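Local coordinates for protein GTP-sensing transcriptional pleiotropic repressor CodY (Clostridioides difficile, PDB 5N0L) that binds isoleucine in a GAF domain and probably uses this, together with GTP sensing, to repress transcription according to nutrient supply, at residues Asn43-Ser48 and Lys75-Glu80; Leu132-Asn137 and Asp141-Ile146. All coordinates share one frame; numbering follows the deposited sequence.

Contact 1: residues Asn43-Ser48 and Lys75-Glu80; sequences NVYVVS and KKFSDE. With ILE (isoleucine), chain G.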
ATOM      1  N   ASN A  43      -8.867 -14.721 -28.769  1.00 19.44           N
ATOM      2  CA  ASN A  43      -8.640 -13.228 -28.422  1.00 21.66           C
ATOM      3  C   ASN A  43      -9.179 -13.012 -27.050  1.00 21.22           C
ATOM      4  O   ASN A  43     -10.295 -13.405 -26.786  1.00 21.62           O
ATOM      5  CB  ASN A  43      -9.418 -12.384 -29.437  1.00 20.93           C
ATOM      6  CG  ASN A  43      -8.744 -12.299 -30.809  1.00 18.88           C
ATOM      7  OD1 ASN A  43      -7.642 -12.859 -31.031  1.00 21.25           O
ATOM      8  ND2 ASN A  43      -9.386 -11.516 -31.755  1.00 22.50           N
ATOM      9  N   VAL A  44      -8.424 -12.344 -26.186  1.00 19.80           N
ATOM     10  CA  VAL A  44      -8.779 -12.042 -24.838  1.00 19.75           C
ATOM     11  C   VAL A  44      -8.617 -10.491 -24.615  1.00 20.64           C
ATOM     12  O   VAL A  44      -7.511  -9.970 -24.854  1.00 22.30           O
ATOM     13  CB  VAL A  44      -7.801 -12.714 -23.913  1.00 19.55           C
ATOM     14  CG1 VAL A  44      -8.084 -12.532 -22.478  1.00 21.99           C
ATOM     15  CG2 VAL A  44      -7.798 -14.275 -24.261  1.00 22.60           C
ATOM     16  N   TYR A  45      -9.662  -9.941 -24.119  1.00 19.05           N
ATOM     17  CA  TYR A  45      -9.660  -8.516 -23.672  1.00 19.13           C
ATOM     18  C   TYR A  45     -10.033  -8.375 -22.236  1.00 22.19           C
ATOM     19  O   TYR A  45     -11.100  -8.896 -21.801  1.00 22.17           O
ATOM     20  CB  TYR A  45     -10.628  -7.790 -24.523  1.00 21.83           C
ATOM     21  CG  TYR A  45     -10.575  -7.935 -25.984  1.00 20.76           C
ATOM     22  CD1 TYR A  45     -11.251  -9.010 -26.673  1.00 18.95           C
ATOM     23  CD2 TYR A  45      -9.935  -7.029 -26.818  1.00 23.26           C
ATOM     24  CE1 TYR A  45     -11.272  -9.151 -27.978  1.00 23.16           C
ATOM     25  CE2 TYR A  45      -9.946  -7.150 -28.177  1.00 26.08           C
ATOM     26  CZ  TYR A  45     -10.613  -8.166 -28.813  1.00 24.99           C
ATOM     27  OH  TYR A  45     -10.655  -8.314 -30.179  1.00 23.61           O
ATOM     28  N   VAL A  46      -9.155  -7.725 -21.439  1.00 20.22           N
ATOM     29  CA  VAL A  46      -9.478  -7.381 -20.080  1.00 19.11           C
ATOM     30  C   VAL A  46      -9.808  -5.884 -20.140  1.00 22.45           C
ATOM     31  O   VAL A  46      -8.885  -5.143 -20.427  1.00 25.67           O
ATOM     32  CB  VAL A  46      -8.305  -7.629 -19.206  1.00 20.53           C
ATOM     33  CG1 VAL A  46      -8.559  -7.225 -17.813  1.00 25.30           C
ATOM     34  CG2 VAL A  46      -7.938  -9.156 -19.197  1.00 19.67           C
ATOM     35  N   VAL A  47     -11.037  -5.530 -19.832  1.00 20.98           N
ATOM     36  CA  VAL A  47     -11.538  -4.202 -20.118  1.00 22.72           C
ATOM     37  C   VAL A  47     -12.085  -3.593 -18.835  1.00 26.39           C
ATOM     38  O   VAL A  47     -12.977  -4.154 -18.163  1.00 23.09           O
ATOM     39  CB  VAL A  47     -12.696  -4.277 -21.161  1.00 23.30           C
ATOM     40  CG1 VAL A  47     -13.083  -2.815 -21.533  1.00 24.47           C
ATOM     41  CG2 VAL A  47     -12.279  -4.964 -22.438  1.00 25.15           C
ATOM     42  N   SER A  48     -11.618  -2.371 -18.427  1.00 23.18           N
ATOM     43  CA  SER A  48     -12.145  -1.756 -17.249  1.00 25.97           C
ATOM     44  C   SER A  48     -13.630  -1.347 -17.484  1.00 23.89           C
ATOM     45  O   SER A  48     -14.115  -1.316 -18.636  1.00 22.66           O
ATOM     46  CB  SER A  48     -11.296  -0.465 -16.895  1.00 24.46           C
ATOM     47  OG  SER A  48     -11.651   0.502 -17.864  1.00 26.50           O
ATOM     48  N   LYS A  75      -5.507   2.597 -25.376  1.00 35.52           N
ATOM     49  CA  LYS A  75      -6.284   1.504 -25.916  1.00 27.33           C
ATOM     50  C   LYS A  75      -7.611   1.337 -25.161  1.00 25.76           C
ATOM     51  O   LYS A  75      -7.673   1.309 -23.934  1.00 26.05           O
ATOM     52  CB  LYS A  75      -5.477   0.255 -25.851  1.00 29.55           C
ATOM     53  CG  LYS A  75      -4.227   0.257 -26.697  1.00 35.37           C
ATOM     54  CD  LYS A  75      -3.532  -1.126 -26.580  1.00 47.56           C
ATOM     55  CE  LYS A  75      -2.061  -1.106 -26.932  1.00 61.78           C
ATOM     56  NZ  LYS A  75      -1.773  -0.174 -28.037  1.00 72.48           N
ATOM     57  N   LYS A  76      -8.681   1.274 -25.918  1.00 21.72           N
ATOM     58  CA  LYS A  76     -10.032   1.210 -25.346  1.00 24.98           C
ATOM     59  C   LYS A  76     -10.980   0.468 -26.283  1.00 22.34           C
ATOM     60  O   LYS A  76     -10.687   0.192 -27.444  1.00 24.31           O
ATOM     61  CB  LYS A  76     -10.645   2.590 -25.067  1.00 26.81           C
ATOM     62  CG  LYS A  76     -10.690   3.461 -26.305  1.00 27.12           C
ATOM     63  CD  LYS A  76     -11.014   4.909 -25.935  1.00 30.01           C
ATOM     64  CE  LYS A  76     -11.502   5.548 -27.207  1.00 27.03           C
ATOM     65  NZ  LYS A  76     -11.772   7.044 -27.151  1.00 32.96           N
ATOM     66  N   PHE A  77     -12.142   0.137 -25.722  1.00 23.42           N
ATOM     67  CA  PHE A  77     -13.335  -0.172 -26.546  1.00 27.40           C
ATOM     68  C   PHE A  77     -14.088   1.123 -26.886  1.00 22.43           C
ATOM     69  O   PHE A  77     -14.041   2.133 -26.134  1.00 25.75           O
ATOM     70  CB  PHE A  77     -14.325  -1.152 -25.876  1.00 24.65           C
ATOM     71  CG  PHE A  77     -13.955  -2.631 -26.031  1.00 22.69           C
ATOM     72  CD1 PHE A  77     -12.833  -3.107 -26.664  1.00 26.24           C
ATOM     73  CD2 PHE A  77     -14.809  -3.495 -25.379  1.00 24.06           C
ATOM     74  CE1 PHE A  77     -12.559  -4.525 -26.764  1.00 26.90           C
ATOM     75  CE2 PHE A  77     -14.537  -4.880 -25.494  1.00 23.93           C
ATOM     76  CZ  PHE A  77     -13.439  -5.354 -26.126  1.00 27.28           C
ATOM     77  N   SER A  78     -14.819   1.059 -27.949  1.00 24.93           N
ATOM     78  CA  SER A  78     -15.698   2.170 -28.394  1.00 29.35           C
ATOM     79  C   SER A  78     -16.704   2.392 -27.280  1.00 26.71           C
ATOM     80  O   SER A  78     -16.880   1.555 -26.406  1.00 28.92           O
ATOM     81  CB  SER A  78     -16.448   1.847 -29.658  1.00 29.62           C
ATOM     82  OG  SER A  78     -17.454   0.777 -29.402  1.00 28.65           O
ATOM     83  N   ASP A  79     -17.281   3.552 -27.206  1.00 25.41           N
ATOM     84  CA  ASP A  79     -18.271   3.800 -26.229  1.00 27.86           C
ATOM     85  C   ASP A  79     -19.454   2.801 -26.315  1.00 26.44           C
ATOM     86  O   ASP A  79     -19.966   2.415 -25.293  1.00 24.39           O
ATOM     87  CB  ASP A  79     -18.812   5.246 -26.337  1.00 33.64           C
ATOM     88  CG  ASP A  79     -19.744   5.583 -25.138  1.00 31.07           C
ATOM     89  OD1 ASP A  79     -19.322   5.573 -23.886  1.00 36.48           O
ATOM     90  OD2 ASP A  79     -20.897   5.858 -25.438  1.00 34.45           O
ATOM     91  N   GLU A  80     -19.902   2.463 -27.516  1.00 26.50           N
ATOM     92  CA  GLU A  80     -21.028   1.520 -27.691  1.00 25.30           C
ATOM     93  C   GLU A  80     -20.654   0.154 -27.092  1.00 26.19           C
ATOM     94  O   GLU A  80     -21.496  -0.439 -26.369  1.00 27.80           O
ATOM     95  CB  GLU A  80     -21.371   1.397 -29.147  1.00 28.42           C
ATOM     96  CG  GLU A  80     -22.415   0.353 -29.510  1.00 33.45           C
ATOM     97  CD  GLU A  80     -23.344   0.744 -30.621  1.00 41.35           C
ATOM     98  OE1 GLU A  80     -22.809   1.102 -31.668  1.00 47.43           O
ATOM     99  OE2 GLU A  80     -24.604   0.606 -30.483  1.00 55.57           O
TER
HETATM  100  N   ILE G 201     -13.949  -8.127 -32.489  1.00 31.56           N
HETATM  101  CA  ILE G 201     -13.734  -8.972 -31.276  1.00 31.98           C
HETATM  102  C   ILE G 201     -12.938 -10.197 -31.647  1.00 31.93           C
HETATM  103  O   ILE G 201     -13.315 -10.880 -32.597  1.00 30.98           O
HETATM  104  CB  ILE G 201     -15.064  -9.334 -30.649  1.00 32.63           C
HETATM  105  CG1 ILE G 201     -15.730  -8.055 -30.120  1.00 34.42           C
HETATM  106  CG2 ILE G 201     -14.863 -10.214 -29.462  1.00 33.97           C
HETATM  107  CD1 ILE G 201     -15.167  -7.521 -28.816  1.00 28.60           C
HETATM  108  OXT ILE G 201     -11.905 -10.397 -31.044  1.00 30.06           O

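Contact 2: residues Leu132-Asn137 and Asp141-Ile146; sequences LSRYSN and DDDLVI. With ILE (isoleucine), chain G.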
ATOM      1  N   LEU A 132     -13.712 -13.057 -24.336  1.00 20.31           N
ATOM      2  CA  LEU A 132     -12.936 -14.099 -24.909  1.00 23.91           C
ATOM      3  C   LEU A 132     -13.632 -14.516 -26.175  1.00 21.23           C
ATOM      4  O   LEU A 132     -14.857 -14.580 -26.200  1.00 23.53           O
ATOM      5  CB  LEU A 132     -12.846 -15.335 -23.992  1.00 22.71           C
ATOM      6  CG  LEU A 132     -12.261 -15.003 -22.631  1.00 27.34           C
ATOM      7  CD1 LEU A 132     -13.231 -15.437 -21.596  1.00 37.61           C
ATOM      8  CD2 LEU A 132     -10.932 -15.617 -22.350  1.00 43.04           C
ATOM      9  N   SER A 133     -12.862 -14.678 -27.250  1.00 20.40           N
ATOM     10  CA  SER A 133     -13.453 -14.927 -28.551  1.00 20.17           C
ATOM     11  C   SER A 133     -12.622 -15.780 -29.456  1.00 20.52           C
ATOM     12  O   SER A 133     -11.431 -15.653 -29.479  1.00 19.57           O
ATOM     13  CB  SER A 133     -13.795 -13.628 -29.220  1.00 23.49           C
ATOM     14  OG  SER A 133     -14.455 -13.764 -30.461  1.00 29.84           O
ATOM     15  N   ARG A 134     -13.249 -16.774 -30.150  1.00 20.88           N
ATOM     16  CA  ARG A 134     -12.505 -17.661 -30.997  1.00 20.53           C
ATOM     17  C   ARG A 134     -13.417 -18.277 -32.074  1.00 17.39           C
ATOM     18  O   ARG A 134     -14.661 -18.248 -31.993  1.00 21.05           O
ATOM     19  CB  ARG A 134     -11.775 -18.745 -30.171  1.00 22.28           C
ATOM     20  CG  ARG A 134     -12.815 -19.766 -29.620  1.00 21.11           C
ATOM     21  CD  ARG A 134     -12.084 -20.664 -28.697  1.00 21.20           C
ATOM     22  NE  ARG A 134     -12.946 -21.789 -28.163  1.00 22.42           N
ATOM     23  CZ  ARG A 134     -12.577 -22.548 -27.147  1.00 22.78           C
ATOM     24  NH1 ARG A 134     -11.412 -22.423 -26.540  1.00 24.63           N
ATOM     25  NH2 ARG A 134     -13.415 -23.612 -26.777  1.00 23.45           N
ATOM     26  N   TYR A 135     -12.800 -18.777 -33.091  1.00 18.64           N
ATOM     27  CA  TYR A 135     -13.481 -19.425 -34.211  1.00 20.35           C
ATOM     28  C   TYR A 135     -13.647 -20.935 -33.797  1.00 21.01           C
ATOM     29  O   TYR A 135     -12.971 -21.422 -32.918  1.00 19.94           O
ATOM     30  CB  TYR A 135     -12.668 -19.442 -35.483  1.00 20.66           C
ATOM     31  CG  TYR A 135     -12.568 -17.968 -36.133  1.00 21.43           C
ATOM     32  CD1 TYR A 135     -13.590 -17.527 -36.894  1.00 24.67           C
ATOM     33  CD2 TYR A 135     -11.516 -17.181 -35.868  1.00 27.01           C
ATOM     34  CE1 TYR A 135     -13.633 -16.257 -37.450  1.00 26.41           C
ATOM     35  CE2 TYR A 135     -11.486 -15.914 -36.438  1.00 24.96           C
ATOM     36  CZ  TYR A 135     -12.545 -15.452 -37.179  1.00 29.14           C
ATOM     37  OH  TYR A 135     -12.547 -14.164 -37.730  1.00 29.66           O
ATOM     38  N   SER A 136     -14.596 -21.498 -34.489  1.00 21.07           N
ATOM     39  CA  SER A 136     -14.688 -23.034 -34.689  0.50 21.85           C
ATOM     40  C   SER A 136     -15.275 -23.763 -33.469  1.00 21.06           C
ATOM     41  O   SER A 136     -16.172 -24.598 -33.652  1.00 24.31           O
ATOM     42  CB  SER A 136     -13.342 -23.605 -35.128  0.50 23.33           C
ATOM     43  OG  SER A 136     -13.379 -25.004 -35.568  0.50 22.28           O
ATOM     44  N   ASN A 137     -14.761 -23.574 -32.298  1.00 20.20           N
ATOM     45  CA  ASN A 137     -15.173 -24.254 -31.046  1.00 24.42           C
ATOM     46  C   ASN A 137     -15.920 -23.425 -30.067  1.00 23.32           C
ATOM     47  O   ASN A 137     -15.373 -22.470 -29.469  1.00 21.85           O
ATOM     48  CB  ASN A 137     -13.952 -24.935 -30.397  1.00 23.96           C
ATOM     49  CG  ASN A 137     -13.384 -26.095 -31.289  1.00 27.65           C
ATOM     50  OD1 ASN A 137     -14.113 -27.083 -31.625  1.00 29.51           O
ATOM     51  ND2 ASN A 137     -12.088 -25.997 -31.646  1.00 27.71           N
ATOM     52  N   ASP A 141     -17.968 -25.828 -20.116  1.00 22.16           N
ATOM     53  CA  ASP A 141     -17.975 -25.434 -18.725  1.00 24.07           C
ATOM     54  C   ASP A 141     -16.584 -25.377 -18.102  1.00 21.15           C
ATOM     55  O   ASP A 141     -16.411 -24.648 -17.115  1.00 23.80           O
ATOM     56  CB  ASP A 141     -18.876 -26.398 -17.865  1.00 24.48           C
ATOM     57  CG  ASP A 141     -20.361 -26.212 -18.128  1.00 26.19           C
ATOM     58  OD1 ASP A 141     -20.725 -25.255 -18.852  1.00 27.40           O
ATOM     59  OD2 ASP A 141     -21.199 -27.047 -17.626  1.00 25.90           O
ATOM     60  N   ASP A 142     -15.647 -26.225 -18.581  1.00 19.99           N
ATOM     61  CA  ASP A 142     -14.271 -26.249 -18.128  1.00 21.58           C
ATOM     62  C   ASP A 142     -13.649 -24.857 -18.537  1.00 20.83           C
ATOM     63  O   ASP A 142     -12.908 -24.368 -17.741  1.00 21.59           O
ATOM     64  CB  ASP A 142     -13.429 -27.352 -18.637  1.00 22.18           C
ATOM     65  CG  ASP A 142     -13.897 -28.716 -17.947  1.00 25.62           C
ATOM     66  OD1 ASP A 142     -14.299 -28.668 -16.742  1.00 24.88           O
ATOM     67  OD2 ASP A 142     -13.760 -29.753 -18.563  1.00 33.33           O
ATOM     68  N   ASP A 143     -13.929 -24.489 -19.734  1.00 19.34           N
ATOM     69  CA  ASP A 143     -13.412 -23.113 -20.255  1.00 21.71           C
ATOM     70  C   ASP A 143     -13.947 -22.002 -19.372  1.00 21.84           C
ATOM     71  O   ASP A 143     -13.177 -21.044 -18.993  1.00 23.20           O
ATOM     72  CB  ASP A 143     -13.871 -22.940 -21.621  1.00 24.65           C
ATOM     73  CG  ASP A 143     -13.226 -23.881 -22.612  1.00 22.69           C
ATOM     74  OD1 ASP A 143     -12.093 -24.358 -22.475  1.00 26.96           O
ATOM     75  OD2 ASP A 143     -13.949 -24.172 -23.603  1.00 25.38           O
ATOM     76  N   LEU A 144     -15.194 -22.092 -18.998  1.00 19.70           N
ATOM     77  CA  LEU A 144     -15.835 -21.154 -18.089  1.00 22.52           C
ATOM     78  C   LEU A 144     -15.250 -21.117 -16.715  1.00 21.22           C
ATOM     79  O   LEU A 144     -15.158 -20.046 -16.093  1.00 20.94           O
ATOM     80  CB  LEU A 144     -17.359 -21.275 -18.094  1.00 23.85           C
ATOM     81  CG  LEU A 144     -18.206 -21.126 -19.336  1.00 22.57           C
ATOM     82  CD1 LEU A 144     -19.741 -21.155 -19.094  1.00 27.52           C
ATOM     83  CD2 LEU A 144     -17.871 -19.814 -20.028  1.00 24.11           C
ATOM     84  N   VAL A 145     -14.845 -22.307 -16.157  1.00 18.59           N
ATOM     85  CA  VAL A 145     -14.186 -22.335 -14.911  1.00 19.15           C
ATOM     86  C   VAL A 145     -12.945 -21.396 -15.020  1.00 18.86           C
ATOM     87  O   VAL A 145     -12.699 -20.629 -14.074  1.00 21.79           O
ATOM     88  CB  VAL A 145     -13.725 -23.746 -14.485  1.00 22.09           C
ATOM     89  CG1 VAL A 145     -12.764 -23.816 -13.332  1.00 21.07           C
ATOM     90  CG2 VAL A 145     -15.056 -24.498 -14.137  1.00 20.37           C
ATOM     91  N   ILE A 146     -12.166 -21.651 -16.015  1.00 18.38           N
ATOM     92  CA  ILE A 146     -10.837 -20.958 -16.162  1.00 20.16           C
ATOM     93  C   ILE A 146     -11.139 -19.454 -16.335  1.00 22.20           C
ATOM     94  O   ILE A 146     -10.536 -18.617 -15.678  1.00 23.47           O
ATOM     95  CB  ILE A 146     -10.013 -21.483 -17.301  1.00 22.25           C
ATOM     96  CG1 ILE A 146      -9.615 -22.974 -16.953  1.00 24.86           C
ATOM     97  CG2 ILE A 146      -8.779 -20.622 -17.588  1.00 27.49           C
ATOM     98  CD1 ILE A 146      -9.073 -23.662 -18.123  1.00 33.06           C
TER
HETATM   99  N   ILE G 201     -13.949  -8.127 -32.489  1.00 31.56           N
HETATM  100  CA  ILE G 201     -13.734  -8.972 -31.276  1.00 31.98           C
HETATM  101  C   ILE G 201     -12.938 -10.197 -31.647  1.00 31.93           C
HETATM  102  O   ILE G 201     -13.315 -10.880 -32.597  1.00 30.98           O
HETATM  103  CB  ILE G 201     -15.064  -9.334 -30.649  1.00 32.63           C
HETATM  104  CG1 ILE G 201     -15.730  -8.055 -30.120  1.00 34.42           C
HETATM  105  CG2 ILE G 201     -14.863 -10.214 -29.462  1.00 33.97           C
HETATM  106  CD1 ILE G 201     -15.167  -7.521 -28.816  1.00 28.60           C
HETATM  107  OXT ILE G 201     -11.905 -10.397 -31.044  1.00 30.06           O
HETATM  108  O   HOH W   1     -10.544 -24.404 -24.697  1.00 26.46           O

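Contact 1: residues Asn43-Ser48 and Lys75-Glu80
The isoleucine pocket of the CodY GAF domain has part of its aromatic wall here, where Y45 and V47 of the sheet strand 43-48 meet F77. F77 lies two residues before helix 79-85. Y45 and F77 form an edge-to-face (T-shaped) pair. The edge of F77 points at one face of Y45, with ring centroids 5.3 Å apart and planes at 64°. The nearest atoms are Y45 CD2 and F77 CE1, at 3.6 Å. V47 supplies the second touch. Its CG2 methyl sits over one face of the F77 ring, 4.0 Å from the centroid, as a CH-pi contact. V47 CG1 is anti to the backbone N (chi1 -174°), which puts CG2 beside that N and aims it at the ring.

The other end of Y45 is polar. Y45 OH donates to OXT of the isoleucine ligand over 2.6 Å, with OXT at the edge of the tyrosine ring and in its plane. The backbone N of S65 also bonds to Y45 OH. N43 ND2 donates to the same OXT at 2.8 Å, almost straight at 176°. The N43 amide is itself steadied by D60, whose backbone N bonds to OD1. On the apolar side of the ligand, F77 CZ lies 3.9 Å from CD1 of the isoleucine.

The chemistry is thus split. Two neutral donors from strand 43-48 grip OXT, while F77 CZ meets the aliphatic tail, an arrangement suited to a free hydrophobic amino acid. K113, S65, D63 and E107 add further hydrogen bonds to the ligand.

Contact 2: residues Leu132-Asn137 and Asp141-Ile146
R134 and D143 meet across the loop that leads from the last strand of the GAF sheet, 125-134, to the C-terminal helix 141-158. R134 NH2 and D143 OD2 form a salt bridge at 3.3 Å. Its hydrogen bond is weak, bent to 130° at the hydrogen. The guanidinium and carboxylate planes stand 89° apart, so the two groups do not pair flat. A water supplies a second link. It accepts from R134 NH1 at 2.8 Å and donates to D143 OD1 at 2.7 Å.

The next shell fixes the arginine. R134 NE donates to the backbone O of N137 over 2.8 Å, nearly straight. This acceptor lies in the guanidinium plane, as does the water. R134 CG sits between the backbone N and the carbonyl carbon (chi1 72°), and the chain then runs extended to NE, carrying the charged group across to the helix. R134 NH1 also reaches the O of L40, NH2 reaches the O of S138, and F139 makes a cation-pi contact. The arginine thereby ties the connecting loop to both the strand and the end of helix 30-40.

D143 is held more firmly from outside the pair, by the backbone N of N140 at its OD2. Around this first turn of the helix, V8 of two neighbouring subunits packs on D142.

Strand 125-134 also reaches the ligand, through S133. S133 OG is bonded to the hydroxyl of T115, and S133 CB lies 3.6 Å from CG2 of the bound isoleucine.

Along the chain both segments of contact 1 come first, then both of contact 2. Their centres lie about 18 Å apart. The centre of contact 1 lies about 3 Å from the centre of the chain. That of contact 2 is about 16 Å from it, where helix 141-158 meets other subunits. Strands 43-48 and 125-134 are antiparallel neighbours in the central five-stranded sheet and join the two. N43 N and S133 O are 2.8 Å apart, a probable hydrogen bond, and V44 CG2 packs on L132 CD2. Both contacts also touch the isoleucine. Adjacent strands therefore join the ligand site to the region where helix 141-158 meets other subunits.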